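PDB 1VHO: endoglucanase from Thermotoga maritima, which probably acts as a metal-dependent aminopeptidase of the M42 family, whose members bind two divalent metal cations per subunit, although it was named an endoglucanase. Local coordinates for residues S15-P20 with E24-S29; F73-S76 with F82-L85; A153-T158 with H309-M314; V199-E204 with L209-G214. All blocks are in the same frame, centred on the assembly; numbering follows the deposited sequence.

Interaction 1. Residues S15-P20 with E24-S29; sequences SNLDGP and ETNVVS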
loop_
_atom_site.group_PDB
_atom_site.type_symbol
_atom_site.label_atom_id
_atom_site.label_comp_id
_atom_site.label_asym_id
_atom_site.label_seq_id
_atom_site.Cartn_x
_atom_site.Cartn_y
_atom_site.Cartn_z
ATOM N N SER A 15 -8.183 2.492 2.776
ATOM C CA SER A 15 -8.067 3.477 1.682
ATOM C C SER A 15 -8.382 4.896 2.159
ATOM O O SER A 15 -7.666 5.851 1.781
ATOM C CB SER A 15 -9.069 3.037 0.605
ATOM O OG SER A 15 -9.155 4.069 -0.380
ATOM N N ASN A 16 -9.404 5.052 2.998
ATOM C CA ASN A 16 -9.802 6.395 3.452
ATOM C C ASN A 16 -8.822 7.051 4.405
ATOM O O ASN A 16 -8.819 8.295 4.458
ATOM C CB ASN A 16 -11.201 6.382 4.080
ATOM C CG ASN A 16 -12.285 6.130 3.044
ATOM O OD1 ASN A 16 -12.140 6.412 1.856
ATOM N ND2 ASN A 16 -13.431 5.610 3.497
ATOM N N LEU A 17 -8.101 6.306 5.243
ATOM C CA LEU A 17 -7.102 6.887 6.128
ATOM C C LEU A 17 -6.033 7.657 5.327
ATOM O O LEU A 17 -5.688 7.291 4.188
ATOM C CB LEU A 17 -6.362 5.748 6.850
ATOM C CG LEU A 17 -7.272 4.926 7.791
ATOM C CD1 LEU A 17 -6.515 3.629 8.124
ATOM C CD2 LEU A 17 -7.556 5.751 9.039
ATOM N N ASP A 18 -5.482 8.700 5.975
ATOM C CA ASP A 18 -4.442 9.483 5.329
ATOM C C ASP A 18 -3.073 9.221 5.933
ATOM O O ASP A 18 -2.824 9.532 7.116
ATOM C CB ASP A 18 -4.772 10.981 5.369
ATOM C CG ASP A 18 -6.049 11.358 4.644
ATOM O OD1 ASP A 18 -6.501 10.621 3.741
ATOM O OD2 ASP A 18 -6.674 12.414 4.975
ATOM N N GLY A 19 -2.162 8.710 5.091
ATOM C CA GLY A 19 -0.779 8.474 5.555
ATOM C C GLY A 19 0.200 8.748 4.424
ATOM O O GLY A 19 0.768 7.834 3.802
ATOM N N PRO A 20 0.298 9.995 3.973
ATOM C CA PRO A 20 1.192 10.370 2.892
ATOM C C PRO A 20 2.641 10.097 3.348
ATOM O O PRO A 20 2.862 10.046 4.552
ATOM C CB PRO A 20 0.966 11.878 2.713
ATOM C CG PRO A 20 0.475 12.317 4.067
ATOM C CD PRO A 20 -0.385 11.188 4.567
ATOM N N GLU A 24 2.901 8.637 8.047
ATOM C CA GLU A 24 2.046 7.448 8.058
ATOM C C GLU A 24 1.558 7.051 9.428
ATOM O O GLU A 24 0.788 6.065 9.523
ATOM C CB GLU A 24 2.840 6.234 7.459
ATOM C CG GLU A 24 3.435 6.511 6.093
ATOM C CD GLU A 24 4.859 7.012 6.080
ATOM O OE1 GLU A 24 5.369 7.550 7.065
ATOM O OE2 GLU A 24 5.513 6.885 5.033
ATOM N N THR A 25 1.708 7.870 10.488
ATOM C CA THR A 25 1.319 7.454 11.819
ATOM C C THR A 25 -0.094 7.016 12.036
ATOM O O THR A 25 -0.361 6.072 12.776
ATOM C CB THR A 25 1.519 8.688 12.829
ATOM O OG1 THR A 25 2.588 9.434 12.237
ATOM C CG2 THR A 25 1.893 8.155 14.162
ATOM N N ASN A 26 -1.051 7.771 11.508
ATOM C CA ASN A 26 -2.449 7.406 11.706
ATOM C C ASN A 26 -2.798 6.067 11.044
ATOM O O ASN A 26 -3.711 5.399 11.567
ATOM C CB ASN A 26 -3.393 8.530 11.263
ATOM C CG ASN A 26 -4.735 8.353 12.005
ATOM O OD1 ASN A 26 -4.761 8.091 13.221
ATOM N ND2 ASN A 26 -5.821 8.498 11.281
ATOM N N VAL A 27 -2.242 5.794 9.892
ATOM C CA VAL A 27 -2.520 4.492 9.211
ATOM C C VAL A 27 -1.934 3.364 10.049
ATOM O O VAL A 27 -2.571 2.337 10.281
ATOM C CB VAL A 27 -1.890 4.481 7.813
ATOM C CG1 VAL A 27 -2.072 3.056 7.204
ATOM C CG2 VAL A 27 -2.550 5.511 6.894
ATOM N N VAL A 28 -0.717 3.536 10.533
ATOM C CA VAL A 28 -0.080 2.519 11.400
ATOM C C VAL A 28 -0.840 2.346 12.683
ATOM O O VAL A 28 -1.008 1.205 13.198
ATOM C CB VAL A 28 1.395 2.905 11.669
ATOM C CG1 VAL A 28 2.006 1.991 12.735
ATOM C CG2 VAL A 28 2.234 2.800 10.398
ATOM N N SER A 29 -1.376 3.437 13.262
ATOM C CA SER A 29 -2.159 3.308 14.504
ATOM C C SER A 29 -3.395 2.476 14.251
ATOM O O SER A 29 -3.795 1.645 15.080
ATOM C CB SER A 29 -2.612 4.709 15.006
ATOM O OG SER A 29 -3.418 4.494 16.156
HETATM O O HOH W 1 -6.586 9.524 8.613
HETATM O O HOH W 2 -1.226 8.607 8.951
#
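Leu-17 and Val-27 meet in the short connection between two helices, where the loop after helix 7-16 doubles back against the start of helix 25-35. Leu-17, the first residue to leave helical geometry, points at the second helix, and its CB lies 3.8 Å from Val-27 CG2. That same methyl lies against the backbone beyond, Val-27 CG2 being as close to Gly-19 CA as to Gly-19 N, 3.7 Å from each. CG2 stands anti to the carbonyl carbon of Val-27, which turns this branch to the loop, while CG1 takes the position anti to the backbone N (chi1 174°). The side chains of Leu-17 and Asn-26 cross at about a right angle, Leu-17 CD2 coming within 3.9 Å of the amide nitrogen ND2.

Glu-24, at the N-cap position, sends its bent chain along the carbonyls of Gly-19 and Pro-20; its OE2 accepts hydrogen bonds from Gly-22 N and Gln-203 N, the latter next to the predicted proton acceptor Glu-204. Asp-18 turns the other way, to Tyr-104, Arg-102 and Lys-169. No direct hydrogen bond joins the two segments; two waters do so instead. One accepts from both Asp-18 N and Asn-26 ND2. The other donates to Asp-18 O at 2.6 Å and accepts from Val-27 N at 3.1 Å.

Interaction 2. Residues F73-S76 with F82-L85; sequences FVVS and FARL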
loop_
_atom_site.group_PDB
_atom_site.type_symbol
_atom_site.label_atom_id
_atom_site.label_comp_id
_atom_site.label_asym_id
_atom_site.label_seq_id
_atom_site.Cartn_x
_atom_site.Cartn_y
_atom_site.Cartn_z
ATOM N N PHE A 73 1.293 15.889 -1.183
ATOM C CA PHE A 73 1.890 17.139 -1.679
ATOM C C PHE A 73 2.115 18.074 -0.489
ATOM O O PHE A 73 1.426 18.001 0.531
ATOM C CB PHE A 73 0.904 17.894 -2.626
ATOM C CG PHE A 73 0.408 17.094 -3.781
ATOM C CD1 PHE A 73 1.070 17.067 -4.983
ATOM C CD2 PHE A 73 -0.776 16.359 -3.652
ATOM C CE1 PHE A 73 0.599 16.308 -6.061
ATOM C CE2 PHE A 73 -1.225 15.577 -4.708
ATOM C CZ PHE A 73 -0.566 15.567 -5.925
ATOM N N VAL A 74 3.093 18.963 -0.640
ATOM C CA VAL A 74 3.329 19.967 0.390
ATOM C C VAL A 74 3.158 21.348 -0.238
ATOM O O VAL A 74 3.504 21.504 -1.426
ATOM C CB VAL A 74 4.764 19.813 0.991
ATOM C CG1 VAL A 74 5.833 19.919 -0.088
ATOM C CG2 VAL A 74 4.945 20.857 2.082
ATOM N N VAL A 75 2.601 22.299 0.480
ATOM C CA VAL A 75 2.459 23.654 -0.075
ATOM C C VAL A 75 3.911 24.224 -0.058
ATOM O O VAL A 75 4.505 24.247 1.026
ATOM C CB VAL A 75 1.546 24.525 0.780
ATOM C CG1 VAL A 75 1.574 25.974 0.326
ATOM C CG2 VAL A 75 0.096 23.973 0.678
ATOM N N SER A 76 4.447 24.523 -1.216
ATOM C CA SER A 76 5.835 25.018 -1.226
ATOM C C SER A 76 5.900 26.525 -1.366
ATOM O O SER A 76 6.922 27.122 -1.041
ATOM C CB SER A 76 6.560 24.372 -2.416
ATOM O OG SER A 76 5.808 24.642 -3.580
ATOM N N PHE A 82 -2.542 32.216 -5.307
ATOM C CA PHE A 82 -2.257 30.839 -5.687
ATOM C C PHE A 82 -1.217 30.136 -4.833
ATOM O O PHE A 82 -0.100 30.621 -4.592
ATOM C CB PHE A 82 -1.898 30.739 -7.175
ATOM C CG PHE A 82 -2.916 31.374 -8.090
ATOM C CD1 PHE A 82 -4.156 30.795 -8.308
ATOM C CD2 PHE A 82 -2.639 32.589 -8.724
ATOM C CE1 PHE A 82 -5.108 31.381 -9.111
ATOM C CE2 PHE A 82 -3.585 33.190 -9.522
ATOM C CZ PHE A 82 -4.827 32.593 -9.740
ATOM N N ALA A 83 -1.583 28.979 -4.276
ATOM C CA ALA A 83 -0.616 28.190 -3.490
ATOM C C ALA A 83 -0.091 27.088 -4.416
ATOM O O ALA A 83 -0.867 26.342 -5.059
ATOM C CB ALA A 83 -1.199 27.580 -2.250
ATOM N N ARG A 84 1.228 26.931 -4.453
ATOM C CA ARG A 84 1.829 25.903 -5.285
ATOM C C ARG A 84 2.051 24.610 -4.472
ATOM O O ARG A 84 2.429 24.728 -3.317
ATOM C CB ARG A 84 3.219 26.383 -5.798
ATOM C CG ARG A 84 3.952 25.215 -6.455
ATOM C CD ARG A 84 5.357 25.592 -6.866
ATOM N NE ARG A 84 5.370 26.311 -8.144
ATOM C CZ ARG A 84 6.439 26.998 -8.545
ATOM N NH1 ARG A 84 7.530 27.048 -7.776
ATOM N NH2 ARG A 84 6.394 27.639 -9.702
ATOM N N LEU A 85 1.786 23.452 -5.059
ATOM C CA LEU A 85 1.976 22.191 -4.349
ATOM C C LEU A 85 3.085 21.356 -5.007
ATOM O O LEU A 85 3.086 21.282 -6.238
ATOM C CB LEU A 85 0.712 21.311 -4.425
ATOM C CG LEU A 85 -0.578 21.899 -3.836
ATOM C CD1 LEU A 85 -1.718 20.875 -3.978
ATOM C CD2 LEU A 85 -0.386 22.243 -2.374
#
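Ser-76 and Arg-84 are hydrogen-bonded across a beta hairpin, strands 73-79 and 82-87, which are neighbours in an antiparallel six-stranded sheet. Ser-76 N donates to Arg-84 O at 2.9 Å, with an N-H...O angle of 156°; further along, Val-74 pairs with Glu-86 through the backbone. The serine hydroxyl adds a weak bond to the same oxygen, OG lying 3.4 Å from Arg-84 O. With chi1 at 54°, OG sits between the backbone N and the carbonyl carbon of Ser-76, where it also rests on the aliphatic part of the arginine, 3.5 Å from Arg-84 CD. The Arg-84 chain then bends at chi3 and ends in a salt bridge with Glu-135.

The CA atoms of the non-hydrogen-bonded pair Val-75 and Leu-85 each make a CA-H...O contact. Leu-85 CA approaches Val-74 O, and Val-75 CA approaches Arg-84 O, each at 3.4 Å.

Two of the three apolar contacts involve Leu-85. Its CD2 branch meets Val-75 CG2 at 3.5 Å, the two side chains slanting across one another on a shared face of the sheet, while its CB packs against Phe-73 CB at 3.9 Å. The other valine methyl, Val-75 CG1, turns to Ala-83 CB at 4.1 Å.

Arg-84 O thus receives one good N-H bond, one weak hydroxyl bond and a CA-H contact, so the polar link between these two segments is concentrated on a single carbonyl, while the valine-leucine face adds purely apolar packing beside it.

Interaction 3. Residues A153-T158 with H309-M314; sequences AVIDQT and HTPVEM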
loop_
_atom_site.group_PDB
_atom_site.type_symbol
_atom_site.label_atom_id
_atom_site.label_comp_id
_atom_site.label_asym_id
_atom_site.label_seq_id
_atom_site.Cartn_x
_atom_site.Cartn_y
_atom_site.Cartn_z
ATOM N N ALA A 153 -1.072 17.948 1.686
ATOM C CA ALA A 153 -2.331 17.588 1.030
ATOM C C ALA A 153 -2.286 16.136 0.570
ATOM O O ALA A 153 -1.210 15.618 0.309
ATOM C CB ALA A 153 -2.478 18.450 -0.249
ATOM N N VAL A 154 -3.449 15.468 0.568
ATOM C CA VAL A 154 -3.515 14.122 0.021
ATOM C C VAL A 154 -4.731 14.138 -0.932
ATOM O O VAL A 154 -5.496 15.105 -0.932
ATOM C CB VAL A 154 -3.713 13.041 1.094
ATOM C CG1 VAL A 154 -2.461 12.964 2.016
ATOM C CG2 VAL A 154 -4.943 13.393 1.930
ATOM N N ILE A 155 -4.928 13.071 -1.674
ATOM C CA ILE A 155 -6.098 12.973 -2.558
ATOM C C ILE A 155 -7.355 12.873 -1.710
ATOM O O ILE A 155 -7.432 12.182 -0.689
ATOM C CB ILE A 155 -5.945 11.673 -3.403
ATOM C CG1 ILE A 155 -4.841 11.883 -4.428
ATOM C CG2 ILE A 155 -7.263 11.311 -4.091
ATOM C CD1 ILE A 155 -5.127 12.958 -5.413
ATOM N N ASP A 156 -8.392 13.640 -2.091
ATOM C CA ASP A 156 -9.636 13.635 -1.327
ATOM C C ASP A 156 -10.615 12.665 -2.025
ATOM O O ASP A 156 -11.228 13.056 -2.992
ATOM C CB ASP A 156 -10.226 15.033 -1.264
ATOM C CG ASP A 156 -11.481 15.185 -0.445
ATOM O OD1 ASP A 156 -11.883 14.276 0.328
ATOM O OD2 ASP A 156 -12.158 16.232 -0.562
ATOM N N GLN A 157 -10.619 11.429 -1.583
ATOM C CA GLN A 157 -11.475 10.396 -2.185
ATOM C C GLN A 157 -12.083 9.516 -1.093
ATOM O O GLN A 157 -11.336 9.017 -0.227
ATOM C CB GLN A 157 -10.619 9.450 -3.051
ATOM C CG GLN A 157 -11.417 8.336 -3.778
ATOM C CD GLN A 157 -12.279 8.900 -4.880
ATOM O OE1 GLN A 157 -11.940 9.860 -5.576
ATOM N NE2 GLN A 157 -13.468 8.312 -5.167
ATOM N N THR A 158 -13.378 9.295 -1.229
ATOM C CA THR A 158 -14.080 8.415 -0.258
ATOM C C THR A 158 -14.241 7.061 -0.960
ATOM O O THR A 158 -14.771 7.027 -2.073
ATOM C CB THR A 158 -15.427 9.041 0.070
ATOM O OG1 THR A 158 -15.143 10.253 0.852
ATOM C CG2 THR A 158 -16.300 8.143 0.956
ATOM N N HIS A 309 -2.482 4.304 -9.823
ATOM C CA HIS A 309 -2.129 5.701 -9.671
ATOM C C HIS A 309 -3.210 6.693 -10.047
ATOM O O HIS A 309 -2.923 7.592 -10.882
ATOM C CB HIS A 309 -0.866 6.016 -10.509
ATOM C CG HIS A 309 0.307 5.157 -10.139
ATOM N ND1 HIS A 309 1.040 4.463 -11.084
ATOM C CD2 HIS A 309 0.870 4.872 -8.944
ATOM C CE1 HIS A 309 2.007 3.795 -10.487
ATOM N NE2 HIS A 309 1.927 4.031 -9.192
ATOM N N THR A 310 -4.459 6.482 -9.670
ATOM C CA THR A 310 -5.542 7.449 -9.899
ATOM C C THR A 310 -6.297 7.480 -8.538
ATOM O O THR A 310 -5.989 6.621 -7.730
ATOM C CB THR A 310 -6.575 7.076 -10.958
ATOM O OG1 THR A 310 -7.337 5.912 -10.511
ATOM C CG2 THR A 310 -5.935 6.773 -12.311
ATOM N N PRO A 311 -7.218 8.378 -8.324
ATOM C CA PRO A 311 -7.968 8.386 -7.051
ATOM C C PRO A 311 -8.944 7.221 -6.979
ATOM O O PRO A 311 -9.541 6.957 -5.915
ATOM C CB PRO A 311 -8.763 9.700 -7.103
ATOM C CG PRO A 311 -7.926 10.585 -8.021
ATOM C CD PRO A 311 -7.534 9.569 -9.128
ATOM N N VAL A 312 -9.249 6.576 -8.087
ATOM C CA VAL A 312 -10.210 5.478 -8.149
ATOM C C VAL A 312 -9.613 4.130 -8.536
ATOM O O VAL A 312 -10.139 3.389 -9.388
ATOM C CB VAL A 312 -11.416 5.823 -9.042
ATOM C CG1 VAL A 312 -12.263 6.902 -8.376
ATOM C CG2 VAL A 312 -10.945 6.273 -10.421
ATOM N N GLU A 313 -8.497 3.770 -7.850
ATOM C CA GLU A 313 -7.938 2.433 -8.090
ATOM C C GLU A 313 -9.041 1.429 -7.750
ATOM O O GLU A 313 -9.785 1.696 -6.824
ATOM C CB GLU A 313 -6.729 2.163 -7.174
ATOM C CG GLU A 313 -5.584 3.133 -7.634
ATOM C CD GLU A 313 -4.355 2.995 -6.754
ATOM O OE1 GLU A 313 -4.489 2.651 -5.577
ATOM O OE2 GLU A 313 -3.233 3.284 -7.257
HETATM N N MSE A 314 -9.011 0.258 -8.359
HETATM C CA MSE A 314 -10.062 -0.725 -8.086
HETATM C C MSE A 314 -9.472 -2.099 -7.824
HETATM O O MSE A 314 -8.549 -2.516 -8.540
HETATM C CB MSE A 314 -10.951 -0.818 -9.368
HETATM C CG MSE A 314 -12.046 -1.897 -9.183
HETATM SE SE MSE A 314 -13.028 -2.084 -10.842
HETATM C CE MSE A 314 -14.053 -0.472 -10.807
#
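Gln-157 and Pro-311 mark the closest backbone approach, their CA atoms 6.3 Å apart, too far for the segments to pair as strands. Segment 153-158 is the end of strand 152-155 running into a loop; segment 309-314 is a turn leading into strand 313-315. Within that turn Thr-310 OG1 accepts from Val-312 N at 3.2 Å, an ST turn, and His-309 N donates to Glu-313 OE2 on its anti lone pair.

Pro-311 is met from two directions. Ile-155 CG2 touches its CB at 3.7 Å, the side chains at about a right angle. Gln-157 leaves the backbone with CG anti to N (chi1 -178°) and bends at chi2, so that CG lies 3.2 Å from Pro-311 O and OE1 3.5 Å from Pro-311 CB.

The contact joins the six-stranded antiparallel sheet to the loop carrying His-309, predicted to bind the second metal in this M42-family peptidase. Glu-313 OE1 accepts from the backbone N of Asp-172, predicted to bind both metals, and so ties the same loop to a second part of the predicted metal site. Beside Pro-311, Val-312 slants across the amide of Gln-157, with its CG1 3.7 Å from NE2.

Interaction 4. Residues V199-E204 with L209-G214; sequences VFSVQE and LGALTG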
loop_
_atom_site.group_PDB
_atom_site.type_symbol
_atom_site.label_atom_id
_atom_site.label_comp_id
_atom_site.label_asym_id
_atom_site.label_seq_id
_atom_site.Cartn_x
_atom_site.Cartn_y
_atom_site.Cartn_z
ATOM N N VAL A 199 5.207 -7.240 8.255
ATOM C CA VAL A 199 5.813 -5.918 8.279
ATOM C C VAL A 199 5.109 -4.877 7.404
ATOM O O VAL A 199 4.918 -5.076 6.208
ATOM C CB VAL A 199 7.266 -6.076 7.781
ATOM C CG1 VAL A 199 8.020 -4.741 7.802
ATOM C CG2 VAL A 199 8.014 -7.162 8.560
ATOM N N PHE A 200 4.694 -3.808 8.051
ATOM C CA PHE A 200 4.030 -2.665 7.431
ATOM C C PHE A 200 5.046 -1.516 7.429
ATOM O O PHE A 200 5.236 -0.788 8.419
ATOM C CB PHE A 200 2.755 -2.305 8.220
ATOM C CG PHE A 200 1.776 -3.446 8.378
ATOM C CD1 PHE A 200 1.873 -4.309 9.468
ATOM C CD2 PHE A 200 0.781 -3.672 7.445
ATOM C CE1 PHE A 200 0.965 -5.357 9.624
ATOM C CE2 PHE A 200 -0.108 -4.734 7.559
ATOM C CZ PHE A 200 -0.015 -5.581 8.680
ATOM N N SER A 201 5.729 -1.330 6.322
ATOM C CA SER A 201 6.793 -0.380 6.145
ATOM C C SER A 201 6.406 1.023 5.719
ATOM O O SER A 201 5.701 1.204 4.727
ATOM C CB SER A 201 7.746 -0.923 5.032
ATOM O OG SER A 201 8.975 -0.223 5.057
ATOM N N VAL A 202 7.012 1.995 6.430
ATOM C CA VAL A 202 6.756 3.394 6.047
ATOM C C VAL A 202 7.799 3.839 5.044
ATOM O O VAL A 202 8.811 3.170 4.790
ATOM C CB VAL A 202 6.733 4.321 7.271
ATOM C CG1 VAL A 202 5.620 3.907 8.214
ATOM C CG2 VAL A 202 8.104 4.259 7.981
ATOM N N GLN A 203 7.611 5.015 4.446
ATOM C CA GLN A 203 8.495 5.492 3.416
ATOM C C GLN A 203 9.957 5.695 3.815
ATOM O O GLN A 203 10.834 5.392 3.004
ATOM C CB GLN A 203 7.976 6.834 2.864
ATOM C CG GLN A 203 8.486 7.093 1.442
ATOM C CD GLN A 203 9.510 8.211 1.439
ATOM O OE1 GLN A 203 9.738 8.812 2.486
ATOM N NE2 GLN A 203 10.092 8.467 0.277
ATOM N N GLU A 204 10.210 6.164 5.023
ATOM C CA GLU A 204 11.577 6.456 5.430
ATOM C C GLU A 204 12.459 5.285 5.785
ATOM O O GLU A 204 13.575 5.561 6.283
ATOM C CB GLU A 204 11.555 7.511 6.551
ATOM C CG GLU A 204 11.233 8.908 6.001
ATOM C CD GLU A 204 10.992 9.942 7.082
ATOM O OE1 GLU A 204 11.463 9.747 8.229
ATOM O OE2 GLU A 204 10.336 10.980 6.814
ATOM N N LEU A 209 14.137 -5.403 4.566
ATOM C CA LEU A 209 14.902 -5.991 5.676
ATOM C C LEU A 209 15.181 -4.935 6.738
ATOM O O LEU A 209 15.108 -5.201 7.942
ATOM C CB LEU A 209 16.229 -6.582 5.206
ATOM C CG LEU A 209 16.642 -7.985 5.600
ATOM C CD1 LEU A 209 18.167 -8.149 5.561
ATOM C CD2 LEU A 209 16.101 -8.459 6.934
ATOM N N GLY A 210 15.553 -3.718 6.318
ATOM C CA GLY A 210 15.797 -2.657 7.290
ATOM C C GLY A 210 14.556 -2.352 8.105
ATOM O O GLY A 210 14.613 -2.083 9.309
ATOM N N ALA A 211 13.357 -2.413 7.473
ATOM C CA ALA A 211 12.171 -2.135 8.302
ATOM C C ALA A 211 12.041 -3.215 9.363
ATOM O O ALA A 211 11.787 -2.974 10.536
ATOM C CB ALA A 211 10.913 -2.092 7.429
ATOM N N LEU A 212 12.092 -4.470 8.925
ATOM C CA LEU A 212 11.950 -5.579 9.864
ATOM C C LEU A 212 12.974 -5.533 10.996
ATOM O O LEU A 212 12.581 -5.674 12.154
ATOM C CB LEU A 212 12.091 -6.898 9.094
ATOM C CG LEU A 212 12.260 -8.163 9.932
ATOM C CD1 LEU A 212 11.047 -8.405 10.809
ATOM C CD2 LEU A 212 12.488 -9.362 8.993
ATOM N N THR A 213 14.241 -5.259 10.682
ATOM C CA THR A 213 15.279 -5.255 11.719
ATOM C C THR A 213 15.257 -4.033 12.605
ATOM O O THR A 213 15.886 -4.020 13.669
ATOM C CB THR A 213 16.690 -5.514 11.193
ATOM O OG1 THR A 213 17.019 -4.614 10.140
ATOM C CG2 THR A 213 16.795 -6.943 10.639
ATOM N N GLY A 214 14.394 -3.055 12.288
ATOM C CA GLY A 214 14.253 -1.878 13.150
ATOM C C GLY A 214 13.439 -2.276 14.372
ATOM O O GLY A 214 13.316 -1.506 15.332
#
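Val-199 rests its two methyls on successive residues of a short helix. CG1 lies 3.9 Å from Ala-211 CB, and CG2 lies 4.0 Å from Leu-212 CD1. The division follows from the valine torsion: CG1 is anti to the backbone N (chi1 -178°) and CG2 anti to the carbonyl carbon, so each methyl faces a different helix residue. The side chains of Val-199 and Leu-212 cross at about a right angle, and CG2 also comes near Leu-212 CB.

Two residues along the strand, Ser-201 also touches Ala-211, its OG 3.6 Å from Ala-211 CB. The alanine methyl thus meets both a valine methyl and a serine hydroxyl, in directions about a right angle apart. All four touching residues are buried, and no hydrogen bond links the two segments.

Strand 195-201 belongs to the mixed eight-stranded sheet, lying between strands 50-54 and 61-67, and helix 208-213 packs across it: the axes of 199-201 and 209-213 pass 8.6 Å apart, their directions at 114°. Phe-65 of strand 61-67 touches both Val-199 and Leu-212, extending this apolar layer. Phe-200 points away from this helix and packs on helix 171-187, placing helices on both faces of the strand.

The loop joining strand and helix carries Glu-204, the predicted proton acceptor, and Glu-205, a predicted zinc ligand. A cacodylate ion, probably from the crystallisation liquor, lies about 3 Å from the side chain of Ser-201. Within the helix, Leu-209 O accepts from both Thr-213 N at 2.9 Å and Thr-213 OG1 at 3.0 Å.

Overall arrangement
Interaction 4 is wholly buried in the mixed-sheet part of the chain and purely apolar apart from one hydroxyl, whereas interactions 1, 2 and 3 are partly buried. Interaction 2 is the one with direct hydrogen bonds across its segments; interaction 1 uses waters, and interaction 3 relies on packing alone. Interactions 2 and 3 share the antiparallel sheet, joined where Phe-73 O meets Ala-153 N at 2.8 Å. Interaction 1 lies between the two sheet systems: Asp-18 and Pro-20 pack on Val-154 of interaction 3, while Val-28 packs on Val-202 of interaction 4. Interactions 3 and 4 do not touch, yet each holds a residue of the predicted active site, His-309 and Glu-204.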